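Local coordinates for enoyl-CoA hydratase/isomerase family protein (Mycobacterium tuberculosis, PDB 4FN7), which probably acts as an enoyl-CoA hydratase or isomerase of the crotonase superfamily, working on unsaturated acyl-CoA thioesters in lipid metabolism, at residues F62-L67 with V131-T136; F83-R88 with A109-C114; P95-C100 with E189-E194. All coordinates share one frame; numbering follows the deposited sequence. Where two conformers were deposited one is given.

Interaction 1. Residues F62-L67 with V131-T136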
loop_
_atom_site.group_PDB
_atom_site.type_symbol
_atom_site.label_atom_id
_atom_site.label_comp_id
_atom_site.label_asym_id
_atom_site.label_seq_id
_atom_site.Cartn_x
_atom_site.Cartn_y
_atom_site.Cartn_z
ATOM N N PHE A 62 5.421 -8.818 23.920
ATOM C CA PHE A 62 5.403 -8.340 25.299
ATOM C C PHE A 62 5.580 -9.496 26.279
ATOM O O PHE A 62 5.472 -10.663 25.909
ATOM C CB PHE A 62 4.085 -7.633 25.613
ATOM C CG PHE A 62 3.930 -6.287 24.959
ATOM C CD1 PHE A 62 2.884 -6.045 24.074
ATOM C CD2 PHE A 62 4.804 -5.254 25.249
ATOM C CE1 PHE A 62 2.722 -4.802 23.483
ATOM C CE2 PHE A 62 4.646 -4.006 24.662
ATOM C CZ PHE A 62 3.608 -3.783 23.780
ATOM N N ASP A 63 5.832 -9.160 27.537
ATOM C CA ASP A 63 5.826 -10.145 28.610
ATOM C C ASP A 63 4.411 -10.680 28.758
ATOM O O ASP A 63 3.536 -9.990 29.275
ATOM C CB ASP A 63 6.286 -9.490 29.916
ATOM C CG ASP A 63 6.371 -10.468 31.069
ATOM O OD1 ASP A 63 5.496 -11.349 31.178
ATOM O OD2 ASP A 63 7.316 -10.345 31.873
ATOM N N LEU A 64 4.188 -11.910 28.300
ATOM C CA LEU A 64 2.851 -12.494 28.301
ATOM C C LEU A 64 2.301 -12.668 29.717
ATOM O O LEU A 64 1.101 -12.540 29.941
ATOM C CB LEU A 64 2.845 -13.835 27.560
ATOM C CG LEU A 64 1.470 -14.460 27.312
ATOM C CD1 LEU A 64 0.602 -13.545 26.455
ATOM C CD2 LEU A 64 1.606 -15.836 26.671
ATOM N N LYS A 65 3.184 -12.953 30.668
ATOM C CA LYS A 65 2.778 -13.096 32.062
ATOM C C LYS A 65 2.098 -11.822 32.559
ATOM O O LYS A 65 1.064 -11.877 33.219
ATOM C CB LYS A 65 3.982 -13.438 32.944
ATOM C CG LYS A 65 4.683 -14.731 32.556
ATOM N N ILE A 66 2.678 -10.672 32.233
ATOM C CA ILE A 66 2.081 -9.400 32.621
ATOM C C ILE A 66 0.745 -9.180 31.909
ATOM O O ILE A 66 -0.192 -8.631 32.486
ATOM C CB ILE A 66 3.039 -8.219 32.347
ATOM C CG1 ILE A 66 4.237 -8.281 33.297
ATOM C CG2 ILE A 66 2.315 -6.891 32.499
ATOM C CD1 ILE A 66 5.274 -7.194 33.067
ATOM N N LEU A 67 0.654 -9.621 30.657
ATOM C CA LEU A 67 -0.579 -9.469 29.885
ATOM C C LEU A 67 -1.697 -10.398 30.353
ATOM O O LEU A 67 -2.812 -9.954 30.631
ATOM C CB LEU A 67 -0.315 -9.693 28.397
ATOM C CG LEU A 67 0.351 -8.540 27.650
ATOM C CD1 LEU A 67 0.457 -8.864 26.169
ATOM C CD2 LEU A 67 -0.429 -7.251 27.865
ATOM N N VAL A 131 -5.093 -11.382 17.922
ATOM C CA VAL A 131 -6.470 -11.845 17.756
ATOM C C VAL A 131 -6.592 -13.345 18.009
ATOM O O VAL A 131 -7.621 -13.810 18.506
ATOM C CB VAL A 131 -7.015 -11.453 16.363
ATOM C CG1 VAL A 131 -8.306 -12.197 16.043
ATOM C CG2 VAL A 131 -7.216 -9.932 16.286
ATOM N N ALA A 132 -5.534 -14.093 17.720
ATOM C CA ALA A 132 -5.544 -15.537 17.951
ATOM C C ALA A 132 -5.585 -15.880 19.439
ATOM O O ALA A 132 -6.083 -16.939 19.823
ATOM C CB ALA A 132 -4.345 -16.202 17.281
ATOM N N ILE A 133 -5.066 -14.991 20.283
ATOM C CA ILE A 133 -5.040 -15.257 21.720
ATOM C C ILE A 133 -5.934 -14.316 22.538
ATOM O O ILE A 133 -5.790 -14.213 23.757
ATOM C CB ILE A 133 -3.596 -15.305 22.287
ATOM C CG1 ILE A 133 -2.922 -13.932 22.223
ATOM C CG2 ILE A 133 -2.770 -16.360 21.554
ATOM C CD1 ILE A 133 -1.575 -13.890 22.914
ATOM N N GLY A 134 -6.863 -13.645 21.861
ATOM C CA GLY A 134 -7.924 -12.917 22.538
ATOM C C GLY A 134 -7.670 -11.455 22.849
ATOM O O GLY A 134 -8.423 -10.836 23.600
ATOM N N MET A 135 -6.624 -10.893 22.254
ATOM C CA MET A 135 -6.288 -9.503 22.497
ATOM C C MET A 135 -6.644 -8.622 21.305
ATOM O O MET A 135 -6.343 -8.944 20.157
ATOM C CB MET A 135 -4.809 -9.383 22.859
ATOM C CG MET A 135 -4.436 -10.265 24.041
ATOM S SD MET A 135 -2.686 -10.237 24.443
ATOM C CE MET A 135 -2.630 -11.392 25.806
ATOM N N THR A 136 -7.311 -7.513 21.587
ATOM C CA THR A 136 -7.597 -6.528 20.549
ATOM C C THR A 136 -6.326 -5.717 20.303
ATOM O O THR A 136 -5.658 -5.302 21.249
ATOM C CB THR A 136 -8.761 -5.612 20.964
ATOM O OG1 THR A 136 -9.936 -6.409 21.171
ATOM C CG2 THR A 136 -9.050 -4.557 19.896
#
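Met135 reaches across to Leu64 and Leu67 on the first turn of helix 64-69, and Ile133 adds a lighter touch beside it. The methionine was built in two conformers, so what follows holds for one of them. From CB, which leaves its backbone toward the helix, the chain turns at chi1 -55°, with CG beside the backbone N, and then runs fully extended. CB and CG meet neither leucine and carry the sulfur forward. SD is the first atom to touch, 3.8 Å from Leu67 CD1, and the terminal methyl CE goes further in, lying 3.9 Å from Leu67 CB and equally near Leu64 CD1. A long, unbranched, flexible thioether suits this task, since it bridges backbones that are at no point close together. Leu64 brings CD1 forward because its CG stands anti to the backbone N (chi1 -172°); the same methyl meets Ile133 CD1 at 4.2 Å. No polar group takes part across the contact, which is modest and near the surface.

The helix turn carrying both leucines is fixed at its start by Asp63, the N-cap: Ile66 N donates to Asp63 OD1 over 3.1 Å, approaching from above the carboxylate plane. Residues of a second subunit, among them Leu198 and Ala205, pack on the far segment at Ala132 and Thr136. A short capped helix facing a loop at a subunit interface fits the crotonase fold, where the loop leading into such a helix commonly supplies part of the oxyanion hole.

Interaction 2. Residues F83-R88 with A109-C114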
loop_
_atom_site.group_PDB
_atom_site.type_symbol
_atom_site.label_atom_id
_atom_site.label_comp_id
_atom_site.label_asym_id
_atom_site.label_seq_id
_atom_site.Cartn_x
_atom_site.Cartn_y
_atom_site.Cartn_z
ATOM N N PHE A 83 5.422 1.033 22.914
ATOM C CA PHE A 83 5.077 1.909 21.808
ATOM C C PHE A 83 5.895 3.195 21.798
ATOM O O PHE A 83 6.167 3.744 20.736
ATOM C CB PHE A 83 3.570 2.157 21.775
ATOM C CG PHE A 83 2.780 0.899 21.573
ATOM C CD1 PHE A 83 3.132 0.015 20.569
ATOM C CD2 PHE A 83 1.729 0.574 22.410
ATOM C CE1 PHE A 83 2.425 -1.162 20.375
ATOM C CE2 PHE A 83 1.019 -0.603 22.225
ATOM C CZ PHE A 83 1.370 -1.471 21.208
ATOM N N GLU A 84 6.330 3.641 22.973
ATOM C CA GLU A 84 7.263 4.764 23.047
ATOM C C GLU A 84 8.614 4.398 22.423
ATOM O O GLU A 84 9.226 5.205 21.722
ATOM C CB GLU A 84 7.464 5.216 24.493
ATOM C CG GLU A 84 8.187 6.540 24.594
ATOM C CD GLU A 84 7.373 7.665 23.993
ATOM O OE1 GLU A 84 6.198 7.815 24.385
ATOM O OE2 GLU A 84 7.899 8.390 23.124
ATOM N N LEU A 85 9.078 3.182 22.687
ATOM C CA LEU A 85 10.285 2.669 22.052
ATOM C C LEU A 85 10.121 2.641 20.527
ATOM O O LEU A 85 11.023 3.031 19.785
ATOM C CB LEU A 85 10.600 1.272 22.587
ATOM C CG LEU A 85 11.886 0.625 22.098
ATOM C CD1 LEU A 85 13.084 1.489 22.463
ATOM C CD2 LEU A 85 12.016 -0.755 22.710
ATOM N N ALA A 86 8.966 2.187 20.055
ATOM C CA ALA A 86 8.691 2.202 18.625
ATOM C C ALA A 86 8.756 3.625 18.071
ATOM O O ALA A 86 9.358 3.866 17.030
ATOM C CB ALA A 86 7.329 1.569 18.331
ATOM N N TYR A 87 8.137 4.567 18.774
ATOM C CA TYR A 87 8.181 5.961 18.357
ATOM C C TYR A 87 9.635 6.451 18.289
ATOM O O TYR A 87 10.042 7.107 17.325
ATOM C CB TYR A 87 7.364 6.828 19.319
ATOM C CG TYR A 87 7.211 8.260 18.870
ATOM C CD1 TYR A 87 6.032 8.704 18.284
ATOM C CD2 TYR A 87 8.251 9.175 19.029
ATOM C CE1 TYR A 87 5.889 10.023 17.870
ATOM C CE2 TYR A 87 8.117 10.490 18.618
ATOM C CZ TYR A 87 6.938 10.910 18.039
ATOM O OH TYR A 87 6.821 12.218 17.630
ATOM N N ARG A 88 10.412 6.124 19.316
ATOM C CA ARG A 88 11.814 6.533 19.387
ATOM C C ARG A 88 12.606 6.020 18.191
ATOM O O ARG A 88 13.398 6.751 17.594
ATOM C CB ARG A 88 12.452 6.036 20.685
ATOM C CG ARG A 88 13.854 6.564 20.901
ATOM C CD ARG A 88 14.443 6.075 22.206
ATOM N NE ARG A 88 15.755 6.689 22.410
ATOM C CZ ARG A 88 16.574 6.416 23.417
ATOM N NH1 ARG A 88 16.245 5.519 24.334
ATOM N NH2 ARG A 88 17.737 7.044 23.492
ATOM N N ALA A 109 7.089 -8.106 16.364
ATOM C CA ALA A 109 6.836 -7.685 14.988
ATOM C C ALA A 109 6.710 -6.167 14.885
ATOM O O ALA A 109 7.136 -5.576 13.894
ATOM C CB ALA A 109 5.581 -8.353 14.439
ATOM N N PHE A 110 6.127 -5.531 15.899
ATOM C CA PHE A 110 5.982 -4.074 15.872
ATOM C C PHE A 110 7.355 -3.410 15.974
ATOM O O PHE A 110 7.638 -2.458 15.254
ATOM C CB PHE A 110 5.049 -3.575 16.984
ATOM C CG PHE A 110 3.736 -4.313 17.051
ATOM C CD1 PHE A 110 3.170 -4.865 15.911
ATOM C CD2 PHE A 110 3.085 -4.474 18.260
ATOM C CE1 PHE A 110 1.968 -5.572 15.982
ATOM C CE2 PHE A 110 1.887 -5.180 18.341
ATOM C CZ PHE A 110 1.331 -5.727 17.197
ATOM N N LEU A 111 8.204 -3.920 16.859
ATOM C CA LEU A 111 9.574 -3.424 16.960
ATOM C C LEU A 111 10.312 -3.600 15.629
ATOM O O LEU A 111 10.977 -2.677 15.133
ATOM C CB LEU A 111 10.305 -4.164 18.080
ATOM C CG LEU A 111 11.784 -3.829 18.263
ATOM C CD1 LEU A 111 11.952 -2.363 18.576
ATOM C CD2 LEU A 111 12.392 -4.677 19.368
ATOM N N LEU A 112 10.213 -4.790 15.053
ATOM C CA LEU A 112 10.863 -5.075 13.780
ATOM C C LEU A 112 10.461 -4.028 12.734
ATOM O O LEU A 112 11.286 -3.560 11.944
ATOM C CB LEU A 112 10.467 -6.475 13.299
ATOM C CG LEU A 112 11.031 -6.947 11.960
ATOM C CD1 LEU A 112 12.537 -7.070 12.031
ATOM C CD2 LEU A 112 10.396 -8.273 11.561
ATOM N N SER A 113 9.188 -3.645 12.764
ATOM C CA SER A 113 8.595 -2.738 11.789
ATOM C C SER A 113 9.035 -1.287 11.970
ATOM O O SER A 113 8.607 -0.415 11.219
ATOM C CB SER A 113 7.062 -2.825 11.861
ATOM O OG SER A 113 6.603 -4.147 11.610
ATOM N N CYS A 114 9.875 -1.031 12.967
ATOM C CA CYS A 114 10.433 0.307 13.166
ATOM C C CYS A 114 11.771 0.518 12.458
ATOM O O CYS A 114 12.283 1.634 12.436
ATOM C CB CYS A 114 10.607 0.600 14.652
ATOM S SG CYS A 114 9.063 0.595 15.558
#
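Apolar packing joins Phe83, Leu85 and Ala86 of helix 73-90 to Phe110 and Leu111 of helix 107-112 and to Cys114 just beyond its end. The two phenylalanines meet at one end of the contact, where Phe83 CE1 lies 4.0 Å from Phe110 CD2. That atom of Phe110 lies at the edge of the Phe83 ring, near its plane, and the two side chains slant across each other. Large rings suit this end, where they span the space between the helices. Leu85 and Leu111 touch more lightly through CD2 and CD1, 4.4 Å apart.

Around Ala86 the backbones come closest, its CA 5.9 Å from that of Leu111, and small side chains are needed. The thiol of Cys114 fills the site: SG sits 3.4 Å from Ala86 CB and 3.5 Å from Ala86 CA, tight packing against the helix surface. With chi1 at -62°, SG stands beside its own backbone N, and CB already points toward the other helix.

Within 109-114, Ser113 OG donates to Ala109 O over 2.7 Å while Ser113 N bonds to the same oxygen from the opposite face of the carbonyl plane, so a serine hydroxyl finds its partner in an otherwise buried setting.

Helix 139-148 covers further parts of this buried contact, with Ile144 on Ala86 and Met145 on Phe110; helix 28-44 closes over Leu85, and Ile222 of helix 200-223 rests on Phe83. Strand 96-100 borders helix 107-112, its Met98 packing near Leu111, so the pair sits deep among helices and next to the sheet.

Interaction 3. Residues P95-C100 with E189-E194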
loop_
_atom_site.group_PDB
_atom_site.type_symbol
_atom_site.label_atom_id
_atom_site.label_comp_id
_atom_site.label_asym_id
_atom_site.label_seq_id
_atom_site.Cartn_x
_atom_site.Cartn_y
_atom_site.Cartn_z
ATOM N N PRO A 95 20.095 5.897 10.425
ATOM C CA PRO A 95 19.462 4.684 9.902
ATOM C C PRO A 95 19.457 3.561 10.940
ATOM O O PRO A 95 20.429 3.387 11.688
ATOM C CB PRO A 95 20.350 4.312 8.716
ATOM C CG PRO A 95 20.931 5.621 8.262
ATOM C CD PRO A 95 21.168 6.389 9.542
ATOM N N VAL A 96 18.358 2.808 10.975
ATOM C CA VAL A 96 18.177 1.709 11.907
ATOM C C VAL A 96 17.934 0.448 11.092
ATOM O O VAL A 96 16.991 0.381 10.288
ATOM C CB VAL A 96 16.955 1.951 12.821
ATOM C CG1 VAL A 96 16.718 0.747 13.736
ATOM C CG2 VAL A 96 17.135 3.236 13.629
ATOM N N VAL A 97 18.785 -0.550 11.290
ATOM C CA VAL A 97 18.654 -1.808 10.567
ATOM C C VAL A 97 18.353 -2.929 11.537
ATOM O O VAL A 97 19.063 -3.115 12.517
ATOM C CB VAL A 97 19.933 -2.148 9.767
ATOM C CG1 VAL A 97 19.732 -3.423 8.957
ATOM C CG2 VAL A 97 20.301 -0.994 8.852
ATOM N N MET A 98 17.283 -3.671 11.258
ATOM C CA MET A 98 16.889 -4.782 12.108
ATOM C C MET A 98 17.439 -6.085 11.563
ATOM O O MET A 98 17.234 -6.407 10.395
ATOM C CB MET A 98 15.365 -4.879 12.191
ATOM C CG MET A 98 14.694 -3.647 12.735
ATOM S SD MET A 98 15.074 -3.414 14.473
ATOM C CE MET A 98 14.155 -1.906 14.811
ATOM N N ALA A 99 18.130 -6.827 12.424
ATOM C CA ALA A 99 18.556 -8.189 12.132
ATOM C C ALA A 99 17.570 -9.141 12.789
ATOM O O ALA A 99 17.678 -9.446 13.977
ATOM C CB ALA A 99 19.957 -8.431 12.662
ATOM N N CYS A 100 16.591 -9.584 12.007
ATOM C CA CYS A 100 15.562 -10.483 12.494
ATOM C C CYS A 100 16.121 -11.902 12.530
ATOM O O CYS A 100 16.136 -12.596 11.517
ATOM C CB CYS A 100 14.354 -10.404 11.568
ATOM S SG CYS A 100 12.864 -11.131 12.230
ATOM N N GLU A 189 24.596 -5.610 9.337
ATOM C CA GLU A 189 25.696 -4.704 9.638
ATOM C C GLU A 189 26.261 -4.063 8.374
ATOM O O GLU A 189 26.578 -2.874 8.367
ATOM C CB GLU A 189 26.782 -5.433 10.434
ATOM C CG GLU A 189 26.336 -5.764 11.848
ATOM C CD GLU A 189 27.217 -6.781 12.536
ATOM O OE1 GLU A 189 28.040 -7.419 11.847
ATOM O OE2 GLU A 189 27.077 -6.944 13.769
ATOM N N GLU A 190 26.368 -4.850 7.308
ATOM C CA GLU A 190 26.826 -4.338 6.020
ATOM C C GLU A 190 25.880 -3.243 5.522
ATOM O O GLU A 190 26.316 -2.177 5.082
ATOM C CB GLU A 190 26.916 -5.474 4.995
ATOM C CG GLU A 190 27.496 -5.065 3.655
ATOM C CD GLU A 190 27.604 -6.231 2.692
ATOM O OE1 GLU A 190 26.584 -6.914 2.462
ATOM O OE2 GLU A 190 28.712 -6.476 2.169
ATOM N N ALA A 191 24.579 -3.508 5.603
ATOM C CA ALA A 191 23.579 -2.549 5.160
ATOM C C ALA A 191 23.652 -1.275 6.004
ATOM O O ALA A 191 23.606 -0.168 5.467
ATOM C CB ALA A 191 22.184 -3.163 5.223
ATOM N N ALA A 192 23.769 -1.437 7.319
ATOM C CA ALA A 192 23.899 -0.294 8.216
ATOM C C ALA A 192 25.113 0.571 7.848
ATOM O O ALA A 192 25.010 1.798 7.803
ATOM C CB ALA A 192 23.981 -0.756 9.657
ATOM N N ARG A 193 26.248 -0.064 7.558
ATOM C CA ARG A 193 27.438 0.686 7.178
ATOM C C ARG A 193 27.213 1.449 5.874
ATOM O O ARG A 193 27.677 2.581 5.732
ATOM C CB ARG A 193 28.667 -0.228 7.111
ATOM C CG ARG A 193 29.125 -0.709 8.486
ATOM C CD ARG A 193 30.397 -1.541 8.412
ATOM N NE ARG A 193 30.952 -1.799 9.738
ATOM C CZ ARG A 193 30.773 -2.922 10.424
ATOM N NH1 ARG A 193 30.055 -3.909 9.910
ATOM N NH2 ARG A 193 31.320 -3.062 11.625
ATOM N N GLU A 194 26.480 0.844 4.938
ATOM C CA GLU A 194 26.114 1.526 3.701
ATOM C C GLU A 194 25.231 2.746 3.979
ATOM O O GLU A 194 25.487 3.844 3.477
ATOM C CB GLU A 194 25.403 0.565 2.742
ATOM C CG GLU A 194 24.886 1.216 1.468
ATOM C CD GLU A 194 23.910 0.329 0.717
ATOM O OE1 GLU A 194 23.739 -0.840 1.120
ATOM O OE2 GLU A 194 23.307 0.805 -0.268
#
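Val97 meets Ala191 and Ala192 with its two methyl branches spread over the inner surface of helix 184-195. Its CB points toward the helix, and chi1 of -177° decides how the branches are shared. CG1 stands anti to the backbone N and looks toward Ala191, whose CB is 4.5 Å away. CG2, beside the backbone N, goes to Ala192, lying 3.7 Å from its CA and 3.8 Å from its CB. The branches thus straddle two successive alanines, with the firmer contact on the second. Ala191 presents its CB toward the strand, whereas the CB of Ala192 leaves its backbone across the line between the segments, and so CG2 settles against the main-chain carbon and the methyl together.

A beta-branched residue suits a strand, and its short, stiff side chain offers two methyls without a flexible tail. Alanine suits the helix side for the opposite reason: with nothing beyond CB, the valine can approach the helix backbone, and the CA atoms of Val97 and Ala192 stand only 5.9 Å apart. Ala188 and Phe195 of the same helix also touch Val97, while Ala48 and Val50 of strand 48-52 pack against Ala192. Val96 points away from the helix, as alternation along a strand requires.

No hydrogen bond crosses between the segments. In the conformers described, the longer residues of the helix make their salt bridges elsewhere, Arg193 with Asp11 and Glu189 with Lys10. The chemistry is therefore purely apolar: the strand's backbone bonds serve the sheet, and the helix is laid on the sheet by shape complementarity and burial of methyl groups rather than by directional bonds.

In the fold
From the N terminus, residues 62-67 come first, and interaction 1 closes a long loop back from 131-136. Nested inside it lies interaction 2, whose shorter loop runs from helix 73-90 through strand 96-100 to helix 107-112. Interaction 3 opens within both loops, at 95-100, and ends far beyond them at 189-194, so it crosses the other two. Phe62 packs on Phe83 to join interactions 1 and 2, and Met98 packs on the backbone of Leu111 and Leu112 to join 2 and 3. Interactions 1 and 3 lie on opposite sides of the chain's centre, their centres about 30 Å apart. With interaction 2 between them, the three tie interface loop, buried helices and sheet together.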